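Local coordinates for hypothetical protein TTHA1785 (Thermus thermophilus, PDB 2EPG) that probably joins RNA ends as a GTP- and manganese-dependent ligase of the RtcB family, acting in tRNA splicing and RNA repair, at residues 261-266 with 290-295. Sequence-based numbering, arbitrary orientation.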
# COMPACT_ATOMS: atom_id res chain seq x y z
N VAL A 261 1.13 -7.79 -18.89
CA VAL A 261 1.23 -6.60 -19.72
C VAL A 261 1.43 -7.09 -21.16
O VAL A 261 0.70 -6.69 -22.07
CB VAL A 261 2.44 -5.71 -19.35
CG1 VAL A 261 2.69 -4.69 -20.46
CG2 VAL A 261 2.19 -4.98 -18.04
N GLU A 262 2.42 -7.97 -21.35
CA GLU A 262 2.69 -8.47 -22.69
C GLU A 262 1.56 -9.31 -23.24
O GLU A 262 1.28 -9.27 -24.43
CB GLU A 262 4.02 -9.25 -22.74
CG GLU A 262 4.33 -10.14 -21.55
CD GLU A 262 5.76 -10.69 -21.60
OE1 GLU A 262 6.72 -9.89 -21.50
OE2 GLU A 262 5.92 -11.93 -21.75
N ARG A 263 0.87 -10.06 -22.37
CA ARG A 263 -0.25 -10.85 -22.84
C ARG A 263 -1.37 -9.89 -23.27
O ARG A 263 -2.06 -10.13 -24.25
CB ARG A 263 -0.74 -11.80 -21.74
CG ARG A 263 -1.91 -12.66 -22.19
CD ARG A 263 -2.34 -13.71 -21.18
NE ARG A 263 -3.53 -14.42 -21.67
CZ ARG A 263 -4.32 -15.19 -20.93
NH1 ARG A 263 -5.37 -15.77 -21.49
NH2 ARG A 263 -4.08 -15.37 -19.64
N PHE A 264 -1.53 -8.78 -22.53
CA PHE A 264 -2.56 -7.77 -22.84
C PHE A 264 -2.24 -6.98 -24.10
O PHE A 264 -3.14 -6.48 -24.78
CB PHE A 264 -2.73 -6.77 -21.68
CG PHE A 264 -3.60 -7.26 -20.56
CD1 PHE A 264 -3.85 -8.62 -20.37
CD2 PHE A 264 -4.14 -6.35 -19.65
CE1 PHE A 264 -4.62 -9.07 -19.29
CE2 PHE A 264 -4.91 -6.79 -18.56
CZ PHE A 264 -5.14 -8.15 -18.38
N LEU A 265 -0.96 -6.83 -24.40
CA LEU A 265 -0.56 -6.10 -25.58
C LEU A 265 -0.87 -6.93 -26.82
O LEU A 265 -1.39 -6.41 -27.81
CB LEU A 265 0.94 -5.78 -25.52
CG LEU A 265 1.37 -4.71 -24.50
CD1 LEU A 265 2.88 -4.78 -24.28
CD2 LEU A 265 0.95 -3.33 -25.01
N LYS A 266 -0.57 -8.22 -26.74
CA LYS A 266 -0.78 -9.13 -27.86
C LYS A 266 -2.20 -9.67 -28.01
O LYS A 266 -2.40 -10.75 -28.55
CB LYS A 266 0.20 -10.31 -27.76
CG LYS A 266 0.58 -10.92 -29.10
CD LYS A 266 1.80 -11.84 -28.97
CE LYS A 266 2.45 -12.12 -30.32
NZ LYS A 266 1.54 -12.80 -31.28
N GLY A 290 -8.58 -10.44 -18.97
CA GLY A 290 -8.80 -9.53 -17.87
C GLY A 290 -9.02 -10.34 -16.61
O GLY A 290 -8.38 -10.11 -15.59
N GLN A 291 -9.93 -11.31 -16.70
CA GLN A 291 -10.24 -12.18 -15.58
C GLN A 291 -9.02 -12.92 -15.07
O GLN A 291 -8.85 -13.09 -13.85
CB GLN A 291 -11.30 -13.20 -15.99
CG GLN A 291 -12.69 -12.61 -16.15
CD GLN A 291 -13.30 -12.27 -14.81
OE1 GLN A 291 -13.55 -13.15 -13.99
NE2 GLN A 291 -13.53 -10.98 -14.57
N ASP A 292 -8.17 -13.39 -15.98
CA ASP A 292 -6.98 -14.14 -15.56
C ASP A 292 -6.01 -13.27 -14.77
O ASP A 292 -5.49 -13.70 -13.74
CB ASP A 292 -6.27 -14.74 -16.76
CG ASP A 292 -6.99 -15.97 -17.32
OD1 ASP A 292 -6.54 -16.49 -18.34
OD2 ASP A 292 -8.00 -16.42 -16.74
N TYR A 293 -5.76 -12.06 -15.26
CA TYR A 293 -4.84 -11.15 -14.58
C TYR A 293 -5.36 -10.83 -13.19
O TYR A 293 -4.59 -10.80 -12.22
CB TYR A 293 -4.66 -9.84 -15.37
CG TYR A 293 -3.96 -8.76 -14.54
CD1 TYR A 293 -2.63 -8.91 -14.14
CD2 TYR A 293 -4.66 -7.63 -14.10
CE1 TYR A 293 -2.01 -7.98 -13.32
CE2 TYR A 293 -4.04 -6.68 -13.27
CZ TYR A 293 -2.71 -6.87 -12.88
OH TYR A 293 -2.10 -5.95 -12.04
N LEU A 294 -6.66 -10.58 -13.10
CA LEU A 294 -7.26 -10.24 -11.82
C LEU A 294 -7.07 -11.39 -10.84
O LEU A 294 -6.76 -11.16 -9.67
CB LEU A 294 -8.74 -9.89 -11.98
CG LEU A 294 -9.01 -8.45 -12.46
CD1 LEU A 294 -10.47 -8.29 -12.87
CD2 LEU A 294 -8.65 -7.47 -11.35
N GLN A 295 -7.23 -12.62 -11.33
CA GLN A 295 -7.05 -13.78 -10.46
C GLN A 295 -5.61 -13.97 -10.04
O GLN A 295 -5.33 -14.35 -8.91
CB GLN A 295 -7.56 -15.04 -11.15
CG GLN A 295 -9.06 -15.13 -11.21
CD GLN A 295 -9.53 -16.17 -12.21
OE1 GLN A 295 -8.94 -17.25 -12.33
NE2 GLN A 295 -10.59 -15.86 -12.93
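The ring of Phe264 drives its CZ against CB of Tyr293 at 3.5 Å, the closest apolar approach between two nearly antiparallel segments, the last turn of helix 250-265 and the first turns of helix 288-321. The same CZ also lies 3.9 Å from CA of Gly290. Tyr293, its CG anti to the backbone N (chi1 167°), offers its CB and the root of its ring while the phenol runs on away from 261-266; its ring meets that of Tyr260, one residue earlier on the same helix, and touches Val103. The two rings of Phe264 and Tyr293 cross steeply, planes at 76°, and Val98 touches both. On the exposed side the contact between the segments is one salt bridge, Arg263 to Asp292. Fully extended from CG to NE, Arg263 reaches across the gap, and its NH2 donates to Asp292 OD1 at 3.0 Å, on the anti lone pair, with OD1 tilted 15° from the guanidinium plane; NH1 adds a weak bond to the same oxygen at 3.4 Å. The other carboxylate oxygen, OD2, forms a salt bridge with Lys194. Replacing Asp292 by alanine is likely to leave Arg263 and Lys194 without this shared carboxylate and the guanidinium freer to turn. Apolar packing thus probably holds the buried side, whereas one carboxylate shared by two cations links the helices electrostatically on the solvent side.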